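Side-chain contacts in Amuc_1102 (Akkermansia muciniphila, PDB 7DSZ), which is of unknown function but adopts an immunoglobulin-like fold related to archaeal type IV pilus proteins and is probably connected with type IV pili: residues 94-99 and 180-185; 32-37 and 186-191; 117-122 and 173-178; 47-52 and 125-130. One frame throughout, in Å; residues are numbered along the deposited sequence.

Interaction 1. Residues 94-99 and 180-185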
loop_
_atom_site.group_PDB
_atom_site.type_symbol
_atom_site.label_atom_id
_atom_site.label_comp_id
_atom_site.label_asym_id
_atom_site.label_seq_id
_atom_site.Cartn_x
_atom_site.Cartn_y
_atom_site.Cartn_z
ATOM N N LEU C 94 -5.773 -21.064 -4.514
ATOM C CA LEU C 94 -5.373 -19.695 -4.225
ATOM C C LEU C 94 -4.220 -19.319 -5.145
ATOM O O LEU C 94 -3.281 -20.102 -5.316
ATOM C CB LEU C 94 -4.943 -19.554 -2.766
ATOM C CG LEU C 94 -5.856 -20.229 -1.743
ATOM C CD1 LEU C 94 -5.329 -19.922 -0.343
ATOM C CD2 LEU C 94 -7.319 -19.780 -1.912
ATOM N N TYR C 95 -4.293 -18.132 -5.733
ATOM C CA TYR C 95 -3.332 -17.720 -6.748
ATOM C C TYR C 95 -2.762 -16.352 -6.422
ATOM O O TYR C 95 -3.487 -15.461 -5.966
ATOM C CB TYR C 95 -3.999 -17.668 -8.111
ATOM C CG TYR C 95 -3.179 -17.042 -9.226
ATOM C CD1 TYR C 95 -2.201 -17.785 -9.889
ATOM C CD2 TYR C 95 -3.422 -15.744 -9.658
ATOM C CE1 TYR C 95 -1.473 -17.242 -10.943
ATOM C CE2 TYR C 95 -2.692 -15.188 -10.711
ATOM C CZ TYR C 95 -1.713 -15.948 -11.333
ATOM O OH TYR C 95 -0.999 -15.417 -12.375
ATOM N N LYS C 96 -1.470 -16.172 -6.694
ATOM C CA LYS C 96 -0.868 -14.855 -6.540
ATOM C C LYS C 96 0.266 -14.678 -7.538
ATOM O O LYS C 96 1.100 -15.576 -7.686
ATOM C CB LYS C 96 -0.344 -14.669 -5.115
ATOM C CG LYS C 96 0.252 -13.297 -4.860
ATOM C CD LYS C 96 -0.831 -12.224 -4.856
ATOM C CE LYS C 96 -0.326 -10.950 -4.181
ATOM N NZ LYS C 96 -1.441 -9.948 -4.009
ATOM N N GLU C 97 0.292 -13.522 -8.201
ATOM C CA GLU C 97 1.423 -13.078 -9.012
ATOM C C GLU C 97 2.253 -12.082 -8.218
ATOM O O GLU C 97 1.708 -11.107 -7.682
ATOM C CB GLU C 97 0.960 -12.396 -10.297
ATOM C CG GLU C 97 0.768 -13.299 -11.462
ATOM C CD GLU C 97 0.227 -12.560 -12.681
ATOM O OE1 GLU C 97 -0.912 -12.868 -13.117
ATOM O OE2 GLU C 97 0.945 -11.662 -13.183
ATOM N N VAL C 98 3.560 -12.322 -8.148
ATOM C CA VAL C 98 4.514 -11.393 -7.545
ATOM C C VAL C 98 5.551 -11.064 -8.607
ATOM O O VAL C 98 6.266 -11.960 -9.075
ATOM C CB VAL C 98 5.182 -11.985 -6.293
ATOM C CG1 VAL C 98 6.109 -10.967 -5.634
ATOM C CG2 VAL C 98 4.130 -12.473 -5.290
ATOM N N LYS C 99 5.641 -9.789 -8.996
ATOM C CA LYS C 99 6.645 -9.363 -9.968
ATOM C C LYS C 99 7.805 -8.751 -9.197
ATOM O O LYS C 99 7.635 -7.731 -8.523
ATOM C CB LYS C 99 6.068 -8.367 -10.975
ATOM C CG LYS C 99 7.069 -7.972 -12.069
ATOM C CD LYS C 99 6.429 -7.036 -13.093
ATOM C CE LYS C 99 7.446 -6.558 -14.129
ATOM N NZ LYS C 99 7.138 -7.027 -15.523
ATOM N N LYS C 180 4.886 -9.750 0.161
ATOM C CA LYS C 180 5.523 -9.324 1.398
ATOM C C LYS C 180 5.196 -7.878 1.741
ATOM O O LYS C 180 5.035 -7.538 2.921
ATOM C CB LYS C 180 7.046 -9.533 1.277
ATOM C CG LYS C 180 7.836 -9.101 2.489
ATOM C CD LYS C 180 9.274 -9.655 2.378
ATOM C CE LYS C 180 10.147 -9.221 3.553
ATOM N NZ LYS C 180 10.551 -7.792 3.427
ATOM N N ASP C 181 5.097 -7.003 0.724
ATOM C CA ASP C 181 4.794 -5.598 0.970
ATOM C C ASP C 181 3.341 -5.373 1.332
ATOM O O ASP C 181 2.982 -4.251 1.702
ATOM C CB ASP C 181 5.172 -4.742 -0.250
ATOM C CG ASP C 181 6.685 -4.578 -0.389
ATOM O OD1 ASP C 181 7.394 -4.721 0.633
ATOM O OD2 ASP C 181 7.171 -4.308 -1.504
ATOM N N GLU C 182 2.512 -6.411 1.245
ATOM C CA GLU C 182 1.133 -6.382 1.712
ATOM C C GLU C 182 0.959 -7.010 3.094
ATOM O O GLU C 182 -0.170 -7.343 3.482
ATOM C CB GLU C 182 0.245 -7.093 0.695
ATOM C CG GLU C 182 0.256 -6.418 -0.678
ATOM C CD GLU C 182 -0.478 -7.223 -1.755
ATOM O OE1 GLU C 182 -0.347 -8.470 -1.814
ATOM O OE2 GLU C 182 -1.187 -6.593 -2.568
ATOM N N THR C 183 2.039 -7.167 3.847
ATOM C CA THR C 183 2.044 -7.781 5.165
ATOM C C THR C 183 2.850 -6.922 6.125
ATOM O O THR C 183 3.618 -6.052 5.700
ATOM C CB THR C 183 2.672 -9.188 5.149
ATOM O OG1 THR C 183 4.098 -9.052 5.025
ATOM C CG2 THR C 183 2.118 -10.054 4.015
ATOM N N PRO C 184 2.730 -7.170 7.434
ATOM C CA PRO C 184 3.605 -6.476 8.393
ATOM C C PRO C 184 5.068 -6.874 8.288
ATOM O O PRO C 184 5.903 -6.279 8.985
ATOM C CB PRO C 184 3.025 -6.867 9.767
ATOM C CG PRO C 184 2.077 -7.983 9.516
ATOM C CD PRO C 184 1.626 -7.887 8.100
ATOM N N PHE C 185 5.406 -7.848 7.450
ATOM C CA PHE C 185 6.802 -8.219 7.250
ATOM C C PHE C 185 7.513 -7.314 6.249
ATOM O O PHE C 185 8.709 -7.515 6.011
ATOM C CB PHE C 185 6.899 -9.669 6.766
ATOM C CG PHE C 185 6.283 -10.662 7.714
ATOM C CD1 PHE C 185 6.947 -11.016 8.887
ATOM C CD2 PHE C 185 5.057 -11.240 7.432
ATOM C CE1 PHE C 185 6.386 -11.938 9.773
ATOM C CE2 PHE C 185 4.485 -12.157 8.310
ATOM C CZ PHE C 185 5.147 -12.513 9.479
HETATM O O HOH W 1 -0.192 -7.376 -5.773
#

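Interaction 2. Residues 32-37 and 186-191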
loop_
_atom_site.group_PDB
_atom_site.type_symbol
_atom_site.label_atom_id
_atom_site.label_comp_id
_atom_site.label_asym_id
_atom_site.label_seq_id
_atom_site.Cartn_x
_atom_site.Cartn_y
_atom_site.Cartn_z
ATOM N N GLN C 32 5.285 -15.534 13.647
ATOM C CA GLN C 32 4.568 -14.438 14.283
ATOM C C GLN C 32 4.935 -13.129 13.596
ATOM O O GLN C 32 6.088 -12.938 13.197
ATOM C CB GLN C 32 4.920 -14.378 15.768
ATOM C CG GLN C 32 4.129 -13.361 16.570
ATOM C CD GLN C 32 4.260 -13.577 18.068
ATOM O OE1 GLN C 32 5.244 -14.150 18.544
ATOM N NE2 GLN C 32 3.260 -13.130 18.819
ATOM N N SER C 33 3.966 -12.230 13.445
ATOM C CA SER C 33 4.299 -10.958 12.830
ATOM C C SER C 33 5.153 -10.150 13.801
ATOM O O SER C 33 5.122 -10.391 15.011
ATOM C CB SER C 33 3.044 -10.178 12.449
ATOM O OG SER C 33 2.233 -9.960 13.581
ATOM N N PRO C 34 5.946 -9.206 13.291
ATOM C CA PRO C 34 6.854 -8.462 14.168
ATOM C C PRO C 34 6.077 -7.667 15.207
ATOM O O PRO C 34 5.050 -7.057 14.909
ATOM C CB PRO C 34 7.607 -7.547 13.196
ATOM C CG PRO C 34 7.475 -8.213 11.859
ATOM C CD PRO C 34 6.119 -8.838 11.874
ATOM N N ASN C 35 6.570 -7.702 16.443
ATOM C CA ASN C 35 5.984 -6.938 17.542
ATOM C C ASN C 35 6.856 -5.702 17.731
ATOM O O ASN C 35 7.838 -5.711 18.472
ATOM C CB ASN C 35 5.885 -7.776 18.812
ATOM C CG ASN C 35 5.009 -7.130 19.860
ATOM O OD1 ASN C 35 4.392 -6.090 19.613
ATOM N ND2 ASN C 35 4.941 -7.743 21.036
ATOM N N VAL C 36 6.474 -4.632 17.053
ATOM C CA VAL C 36 7.299 -3.438 16.936
ATOM C C VAL C 36 7.250 -2.651 18.244
ATOM O O VAL C 36 6.175 -2.453 18.820
ATOM C CB VAL C 36 6.816 -2.597 15.745
ATOM C CG1 VAL C 36 7.364 -1.206 15.802
ATOM C CG2 VAL C 36 7.206 -3.300 14.432
ATOM N N LEU C 37 8.414 -2.199 18.719
ATOM C CA LEU C 37 8.478 -1.380 19.932
ATOM C C LEU C 37 8.153 0.072 19.613
ATOM O O LEU C 37 8.565 0.597 18.576
ATOM C CB LEU C 37 9.870 -1.459 20.568
ATOM C CG LEU C 37 10.449 -2.821 20.948
ATOM C CD1 LEU C 37 11.757 -2.638 21.726
ATOM C CD2 LEU C 37 9.443 -3.651 21.741
ATOM N N SER C 186 6.811 -6.331 5.685
ATOM C CA SER C 186 7.316 -5.574 4.538
ATOM C C SER C 186 8.725 -5.034 4.765
ATOM O O SER C 186 9.606 -5.194 3.912
ATOM C CB SER C 186 6.360 -4.424 4.218
ATOM O OG SER C 186 6.879 -3.631 3.156
ATOM N N VAL C 187 8.966 -4.370 5.900
ATOM C CA VAL C 187 10.271 -3.720 6.069
ATOM C C VAL C 187 11.313 -4.616 6.727
ATOM O O VAL C 187 12.452 -4.169 6.923
ATOM C CB VAL C 187 10.163 -2.416 6.885
ATOM C CG1 VAL C 187 9.081 -1.486 6.268
ATOM C CG2 VAL C 187 9.884 -2.715 8.340
ATOM N N PHE C 188 10.979 -5.860 7.052
ATOM C CA PHE C 188 11.895 -6.755 7.748
ATOM C C PHE C 188 12.505 -7.770 6.792
ATOM O O PHE C 188 11.957 -8.052 5.730
ATOM C CB PHE C 188 11.164 -7.463 8.880
ATOM C CG PHE C 188 10.721 -6.517 9.962
ATOM C CD1 PHE C 188 11.629 -6.101 10.931
ATOM C CD2 PHE C 188 9.442 -6.000 9.975
ATOM C CE1 PHE C 188 11.246 -5.216 11.926
ATOM C CE2 PHE C 188 9.054 -5.092 10.968
ATOM C CZ PHE C 188 9.970 -4.713 11.945
ATOM N N TRP C 189 13.665 -8.314 7.186
ATOM C CA TRP C 189 14.407 -9.251 6.340
ATOM C C TRP C 189 14.536 -8.715 4.921
ATOM O O TRP C 189 14.362 -9.443 3.939
ATOM C CB TRP C 189 13.745 -10.630 6.308
ATOM C CG TRP C 189 13.703 -11.379 7.606
ATOM C CD1 TRP C 189 14.152 -10.967 8.838
ATOM C CD2 TRP C 189 13.200 -12.703 7.778
ATOM N NE1 TRP C 189 13.925 -11.967 9.771
ATOM C CE2 TRP C 189 13.338 -13.035 9.138
ATOM C CE3 TRP C 189 12.618 -13.634 6.906
ATOM C CZ2 TRP C 189 12.923 -14.259 9.646
ATOM C CZ3 TRP C 189 12.211 -14.862 7.415
ATOM C CH2 TRP C 189 12.370 -15.159 8.771
ATOM N N TYR C 190 14.862 -7.427 4.805
ATOM C CA TYR C 190 14.720 -6.774 3.515
ATOM C C TYR C 190 15.670 -7.375 2.483
ATOM O O TYR C 190 15.289 -7.558 1.318
ATOM C CB TYR C 190 14.926 -5.261 3.650
ATOM C CG TYR C 190 14.690 -4.559 2.328
ATOM C CD1 TYR C 190 13.395 -4.232 1.916
ATOM C CD2 TYR C 190 15.754 -4.259 1.467
ATOM C CE1 TYR C 190 13.158 -3.606 0.689
ATOM C CE2 TYR C 190 15.532 -3.631 0.234
ATOM C CZ TYR C 190 14.229 -3.302 -0.145
ATOM O OH TYR C 190 13.969 -2.703 -1.366
ATOM N N ASP C 191 16.881 -7.754 2.905
ATOM C CA ASP C 191 17.884 -8.277 1.976
ATOM C C ASP C 191 17.646 -9.713 1.531
ATOM O O ASP C 191 18.405 -10.208 0.686
ATOM C CB ASP C 191 19.269 -8.193 2.608
ATOM C CG ASP C 191 19.792 -6.792 2.613
ATOM O OD1 ASP C 191 19.209 -5.979 1.860
ATOM O OD2 ASP C 191 20.758 -6.502 3.350
#

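Interaction 3. Residues 117-122 and 173-178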
loop_
_atom_site.group_PDB
_atom_site.type_symbol
_atom_site.label_atom_id
_atom_site.label_comp_id
_atom_site.label_asym_id
_atom_site.label_seq_id
_atom_site.Cartn_x
_atom_site.Cartn_y
_atom_site.Cartn_z
ATOM N N PRO C 117 -3.249 -14.473 9.457
ATOM C CA PRO C 117 -3.730 -15.355 10.537
ATOM C C PRO C 117 -5.199 -15.715 10.399
ATOM O O PRO C 117 -5.574 -16.858 10.682
ATOM C CB PRO C 117 -3.454 -14.540 11.804
ATOM C CG PRO C 117 -2.284 -13.654 11.428
ATOM C CD PRO C 117 -2.563 -13.273 9.986
ATOM N N SER C 118 -6.043 -14.793 9.933
ATOM C CA SER C 118 -7.461 -15.139 9.825
ATOM C C SER C 118 -7.719 -16.111 8.680
ATOM O O SER C 118 -8.581 -16.990 8.801
ATOM C CB SER C 118 -8.309 -13.867 9.684
ATOM O OG SER C 118 -8.119 -13.221 8.434
ATOM N N SER C 119 -6.965 -16.009 7.579
ATOM C CA SER C 119 -7.068 -17.021 6.532
ATOM C C SER C 119 -6.664 -18.396 7.066
ATOM O O SER C 119 -7.325 -19.402 6.778
ATOM C CB SER C 119 -6.200 -16.639 5.328
ATOM O OG SER C 119 -6.818 -15.663 4.501
ATOM N N VAL C 120 -5.577 -18.462 7.843
ATOM C CA VAL C 120 -5.114 -19.754 8.364
ATOM C C VAL C 120 -6.129 -20.332 9.344
ATOM O O VAL C 120 -6.453 -21.528 9.294
ATOM C CB VAL C 120 -3.727 -19.611 9.012
ATOM C CG1 VAL C 120 -3.314 -20.917 9.707
ATOM C CG2 VAL C 120 -2.705 -19.190 7.959
ATOM N N LYS C 121 -6.642 -19.497 10.245
ATOM C CA LYS C 121 -7.609 -19.980 11.227
ATOM C C LYS C 121 -8.898 -20.420 10.549
ATOM O O LYS C 121 -9.493 -21.437 10.928
ATOM C CB LYS C 121 -7.889 -18.900 12.273
ATOM C CG LYS C 121 -8.913 -19.348 13.332
ATOM C CD LYS C 121 -8.987 -18.391 14.509
ATOM C CE LYS C 121 -9.890 -18.974 15.598
ATOM N NZ LYS C 121 -10.235 -17.970 16.638
ATOM N N ARG C 122 -9.345 -19.666 9.540
ATOM C CA ARG C 122 -10.541 -20.052 8.792
ATOM C C ARG C 122 -10.350 -21.391 8.087
ATOM O O ARG C 122 -11.258 -22.238 8.083
ATOM C CB ARG C 122 -10.891 -18.966 7.779
ATOM C CG ARG C 122 -12.202 -19.224 7.036
ATOM C CD ARG C 122 -12.564 -18.083 6.123
ATOM N NE ARG C 122 -13.851 -18.358 5.489
ATOM C CZ ARG C 122 -14.269 -17.805 4.359
ATOM N NH1 ARG C 122 -13.514 -16.900 3.741
ATOM N NH2 ARG C 122 -15.444 -18.155 3.846
ATOM N N SER C 173 -10.660 -15.541 -5.127
ATOM C CA SER C 173 -9.854 -14.410 -4.695
ATOM C C SER C 173 -10.009 -14.130 -3.210
ATOM O O SER C 173 -9.286 -13.286 -2.664
ATOM C CB SER C 173 -10.210 -13.162 -5.509
ATOM O OG SER C 173 -9.695 -13.278 -6.827
ATOM N N TYR C 174 -10.935 -14.815 -2.546
ATOM C CA TYR C 174 -10.990 -14.775 -1.099
ATOM C C TYR C 174 -9.842 -15.613 -0.549
ATOM O O TYR C 174 -9.103 -16.258 -1.300
ATOM C CB TYR C 174 -12.365 -15.247 -0.630
ATOM C CG TYR C 174 -13.449 -14.273 -1.041
ATOM C CD1 TYR C 174 -13.335 -12.922 -0.730
ATOM C CD2 TYR C 174 -14.564 -14.693 -1.762
ATOM C CE1 TYR C 174 -14.309 -12.020 -1.104
ATOM C CE2 TYR C 174 -15.544 -13.791 -2.142
ATOM C CZ TYR C 174 -15.405 -12.455 -1.809
ATOM O OH TYR C 174 -16.359 -11.533 -2.168
ATOM N N TYR C 175 -9.679 -15.628 0.770
ATOM C CA TYR C 175 -8.460 -16.144 1.388
ATOM C C TYR C 175 -7.240 -15.588 0.646
ATOM O O TYR C 175 -6.462 -16.352 0.066
ATOM C CB TYR C 175 -8.416 -17.664 1.381
ATOM C CG TYR C 175 -9.599 -18.381 1.966
ATOM C CD1 TYR C 175 -10.778 -18.544 1.236
ATOM C CD2 TYR C 175 -9.510 -18.962 3.212
ATOM C CE1 TYR C 175 -11.857 -19.237 1.767
ATOM C CE2 TYR C 175 -10.571 -19.664 3.748
ATOM C CZ TYR C 175 -11.738 -19.788 3.025
ATOM O OH TYR C 175 -12.790 -20.488 3.570
ATOM N N PRO C 176 -7.086 -14.271 0.588
ATOM C CA PRO C 176 -6.136 -13.700 -0.374
ATOM C C PRO C 176 -4.687 -14.006 -0.011
ATOM O O PRO C 176 -4.258 -13.845 1.137
ATOM C CB PRO C 176 -6.428 -12.192 -0.323
ATOM C CG PRO C 176 -7.153 -11.965 0.955
ATOM C CD PRO C 176 -7.855 -13.240 1.314
ATOM N N LEU C 177 -3.952 -14.475 -1.009
ATOM C CA LEU C 177 -2.507 -14.584 -0.911
ATOM C C LEU C 177 -1.911 -13.197 -1.026
ATOM O O LEU C 177 -2.314 -12.413 -1.888
ATOM C CB LEU C 177 -1.973 -15.460 -2.034
ATOM C CG LEU C 177 -2.054 -16.957 -1.793
ATOM C CD1 LEU C 177 -1.619 -17.682 -3.066
ATOM C CD2 LEU C 177 -1.163 -17.301 -0.606
ATOM N N LEU C 178 -0.948 -12.892 -0.163
ATOM C CA LEU C 178 -0.399 -11.552 -0.084
ATOM C C LEU C 178 1.081 -11.584 -0.433
ATOM O O LEU C 178 1.775 -12.554 -0.129
ATOM C CB LEU C 178 -0.569 -10.998 1.310
ATOM C CG LEU C 178 -2.032 -11.000 1.778
ATOM C CD1 LEU C 178 -2.095 -10.739 3.280
ATOM C CD2 LEU C 178 -2.765 -9.915 1.034
HETATM O O HOH W 2 -4.965 -13.803 3.727
#

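Interaction 4. Residues 47-52 and 125-130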
loop_
_atom_site.group_PDB
_atom_site.type_symbol
_atom_site.label_atom_id
_atom_site.label_comp_id
_atom_site.label_asym_id
_atom_site.label_seq_id
_atom_site.Cartn_x
_atom_site.Cartn_y
_atom_site.Cartn_z
ATOM N N LYS C 47 -0.967 -8.359 20.433
ATOM C CA LYS C 47 -0.466 -9.722 20.586
ATOM C C LYS C 47 -0.427 -10.377 19.213
ATOM O O LYS C 47 -1.404 -11.020 18.796
ATOM C CB LYS C 47 -1.334 -10.523 21.559
ATOM C CG LYS C 47 -1.231 -10.039 23.005
ATOM C CD LYS C 47 -2.118 -10.855 23.936
ATOM C CE LYS C 47 -1.734 -12.330 23.915
ATOM N NZ LYS C 47 -0.358 -12.563 24.464
ATOM N N PRO C 48 0.672 -10.232 18.468
ATOM C CA PRO C 48 0.706 -10.728 17.087
ATOM C C PRO C 48 0.491 -12.232 17.016
ATOM O O PRO C 48 0.912 -12.986 17.896
ATOM C CB PRO C 48 2.114 -10.344 16.609
ATOM C CG PRO C 48 2.539 -9.232 17.497
ATOM C CD PRO C 48 1.917 -9.534 18.835
ATOM N N LYS C 49 -0.182 -12.656 15.950
ATOM C CA LYS C 49 -0.472 -14.055 15.690
ATOM C C LYS C 49 0.434 -14.568 14.572
ATOM O O LYS C 49 1.222 -13.821 13.979
ATOM C CB LYS C 49 -1.951 -14.243 15.332
ATOM C CG LYS C 49 -2.909 -13.928 16.469
ATOM C CD LYS C 49 -4.324 -14.371 16.125
ATOM C CE LYS C 49 -5.326 -13.943 17.198
ATOM N NZ LYS C 49 -5.028 -14.534 18.537
ATOM N N LYS C 50 0.293 -15.854 14.260
ATOM C CA LYS C 50 1.170 -16.494 13.290
ATOM C C LYS C 50 0.603 -16.421 11.875
ATOM O O LYS C 50 -0.527 -16.848 11.606
ATOM C CB LYS C 50 1.452 -17.941 13.685
ATOM C CG LYS C 50 2.438 -18.054 14.845
ATOM C CD LYS C 50 2.813 -19.531 15.057
ATOM C CE LYS C 50 3.658 -19.747 16.311
ATOM N NZ LYS C 50 5.027 -19.174 16.184
ATOM N N TRP C 51 1.421 -15.893 10.977
ATOM C CA TRP C 51 1.156 -15.836 9.556
ATOM C C TRP C 51 1.717 -17.077 8.871
ATOM O O TRP C 51 2.717 -17.642 9.306
ATOM C CB TRP C 51 1.828 -14.595 8.968
ATOM C CG TRP C 51 1.179 -13.319 9.348
ATOM C CD1 TRP C 51 1.068 -12.773 10.605
ATOM C CD2 TRP C 51 0.561 -12.408 8.453
ATOM N NE1 TRP C 51 0.378 -11.580 10.534
ATOM C CE2 TRP C 51 0.065 -11.335 9.219
ATOM C CE3 TRP C 51 0.344 -12.415 7.069
ATOM C CZ2 TRP C 51 -0.621 -10.272 8.647
ATOM C CZ3 TRP C 51 -0.338 -11.351 6.502
ATOM C CH2 TRP C 51 -0.807 -10.295 7.290
ATOM N N ALA C 52 1.075 -17.486 7.777
ATOM C CA ALA C 52 1.664 -18.487 6.888
ATOM C C ALA C 52 2.628 -17.787 5.938
ATOM O O ALA C 52 2.225 -16.891 5.186
ATOM C CB ALA C 52 0.584 -19.221 6.095
ATOM N N GLY C 125 -9.369 -24.112 11.275
ATOM C CA GLY C 125 -10.197 -24.151 12.456
ATOM C C GLY C 125 -9.495 -23.767 13.736
ATOM O O GLY C 125 -10.157 -23.656 14.775
ATOM N N VAL C 126 -8.181 -23.562 13.709
ATOM C CA VAL C 126 -7.442 -23.218 14.916
ATOM C C VAL C 126 -6.376 -22.186 14.572
ATOM O O VAL C 126 -5.781 -22.219 13.489
ATOM C CB VAL C 126 -6.823 -24.468 15.588
ATOM C CG1 VAL C 126 -5.672 -25.038 14.759
ATOM C CG2 VAL C 126 -6.371 -24.148 17.011
ATOM N N GLU C 127 -6.154 -21.261 15.498
ATOM C CA GLU C 127 -5.103 -20.270 15.349
ATOM C C GLU C 127 -3.736 -20.940 15.213
ATOM O O GLU C 127 -3.382 -21.828 15.994
ATOM C CB GLU C 127 -5.129 -19.337 16.555
ATOM C CG GLU C 127 -4.106 -18.256 16.508
ATOM C CD GLU C 127 -4.056 -17.464 17.789
ATOM O OE1 GLU C 127 -5.115 -17.305 18.437
ATOM O OE2 GLU C 127 -2.952 -17.005 18.141
ATOM N N GLY C 128 -2.966 -20.520 14.209
ATOM C CA GLY C 128 -1.675 -21.117 13.940
ATOM C C GLY C 128 -1.705 -22.357 13.072
ATOM O O GLY C 128 -0.634 -22.888 12.740
ATOM N N GLY C 129 -2.883 -22.843 12.705
ATOM C CA GLY C 129 -2.998 -23.992 11.839
ATOM C C GLY C 129 -2.807 -25.306 12.578
ATOM O O GLY C 129 -2.288 -25.368 13.691
ATOM N N ARG C 130 -3.263 -26.377 11.931
ATOM C CA ARG C 130 -3.053 -27.738 12.398
ATOM C C ARG C 130 -3.142 -28.665 11.195
ATOM O O ARG C 130 -3.892 -28.397 10.247
ATOM C CB ARG C 130 -4.073 -28.147 13.475
ATOM C CG ARG C 130 -5.526 -28.090 13.017
ATOM C CD ARG C 130 -6.448 -28.797 14.008
ATOM N NE ARG C 130 -7.862 -28.587 13.690
ATOM C CZ ARG C 130 -8.718 -27.939 14.476
ATOM N NH1 ARG C 130 -8.312 -27.449 15.642
ATOM N NH2 ARG C 130 -9.986 -27.795 14.106
HETATM O O HOH W 3 -0.966 -17.871 16.196
HETATM O O HOH W 4 -2.355 -17.812 13.107
#

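Interaction 1. Residues 94-99 and 180-185
K96 starts out with CG anti to its backbone N (chi1 -178°) and bends at chi2 (69°), which carries its amine toward E182. The glutamate comes from the opposite direction: its CG stands beside the backbone N (chi1 -62°), the chain extended beyond. The two ends meet in a salt bridge, K96 NZ to E182 OE1 at 2.9 Å. E182 OE1 receives the amine on its syn lone pair, on the side of E182 OE2, which stays 3.7 Å from K96 NZ. A water bridges K96 NZ and E182 OE2 weakly. OE1 also accepts from the backbone N of N179, so the carboxylate is gripped from its own loop too.

In the immunoglobulin-like domain this ties strand 91-104 to the long loop between strands 169-171 and 195-196. T183 ties the loop together locally. Its OG1 donates to K180 O at 2.8 Å, and T183 N reaches the same oxygen from the same face of the carbonyl plane at 3.2 Å. T183 OG1 in turn accepts from F185 N at 3.0 Å, an ST turn. Y95 OH donates to E97 OE1 (2.7 Å) on its anti side, tilted out of the carboxylate plane.

Interaction 2. Residues 32-37 and 186-191
The F188 ring is held between two aliphatic groups, with the pyrrolidine ring of P34 over one face and, over the opposite face, CG2 of V187, the residue just before it. V36 touches the ring edge, close to its plane. The proline makes the larger contact. P34 CB lies 4.0 Å from the centroid of the F188 ring, 28° off the normal, a CH-pi interaction. P34 CG is shifted toward the rim, 3.5 Å from F188 CD2. Proline and phenylalanine slide past each other in opposite directions. P34 CB and CG both touch F188 CD2 and CE2, an overlap on that side of the ring rather than squarely on its centre. V36 reaches the far end of the ring with a single methyl, CG2 to F188 CZ at 4.0 Å. With chi1 at 164°, this methyl stands anti to the carbonyl carbon, beside the backbone N.

No hydrogen bond crosses between the segments. The F188 backbone is fixed from elsewhere, its O accepting from K180 NZ, while P34 also packs on F185. Other subunits border the contact: V36 packs on V36 of the second subunit, and V187 on P184 of the third. This is proline-aromatic CH-pi packing between two irregular loops of the immunoglobulin-like domain, placed where three copies of the protein meet.

Interaction 3. Residues 117-122 and 173-178
R122 and Y175 lie flat against each other, the guanidinium and ring planes only 11° apart although the side chains cross at about a right angle. R122 NH1 sits 3.4 Å above the Y175 ring plane, offset toward the rim. Y175 OH in turn lies over a face of the guanidinium; it is 3.1 Å from R122 NE, at too poor an angle for a hydrogen bond. One turn back, S119 OG rests 3.6 Å from Y175 CA. A water joins S119 OG and P176 O, 2.7 Å from each.

Helix 117-124 of this immunoglobulin-like domain is thereby packed against the irregular segment that follows strand 169-171. The extended R122 chain is held at its tip by salt bridges from NH2 to D86 and to D72 of the second subunit, and NH1 bonds to N102 of that subunit. N102 of the second subunit also hydrogen-bonds S119 OG through ND2. P85, L92 and L94 also pack on Y175.

Interaction 4. Residues 47-52 and 125-130
The K49 and E127 side chains cross at about a right angle, and K49 touches the carboxylate along most of its length. CB is the most distant, 4.1 Å from E127 OE2. K49 CG comes to 3.5 Å from the same oxygen, and K49 CD lies 3.5 Å from the carboxylate carbon, E127 CD. K49 CE approaches OE1, and a bend at chi4 (-61°) turns the amine in, so that K49 NZ makes a salt bridge to E127 OE1 at 2.8 Å. It arrives from above the carboxylate plane, 55° out of it.

Two waters extend the link. One accepts from K50 N and donates to E127 OE2; the other donates to K50 O and accepts from G128 N. E127 and G128 are the central pair of a type II beta turn from V126 to G129, with the positive phi of G128 at its third position.

The turn follows helix 117-124 and faces the start of strand 50-63, where K49 also packs on P117 at the helix's beginning and on D191 of the second subunit.

Overall arrangement
Interactions 1, 2 and 3 share one long loop, the region after strand 169-171, which meets helix 117-124, strand 91-104 and the loop 32-37 in turn. Interactions 1 and 2, with centres 15 Å apart, are joined by a probable hydrogen bond between S186 OG and D181 OD1 (2.8 Å). Interactions 3 and 4 lie closest, 11 Å between centres, and helix 117-124 leads directly into the turn 125-130. W51, in 47-52, is the common hub: P184 and F185 of interaction 1, S33 of interaction 2, and P117 and L178 of interaction 3 all pack on it. Interactions 2 and 3 do not touch, but both reach the second subunit.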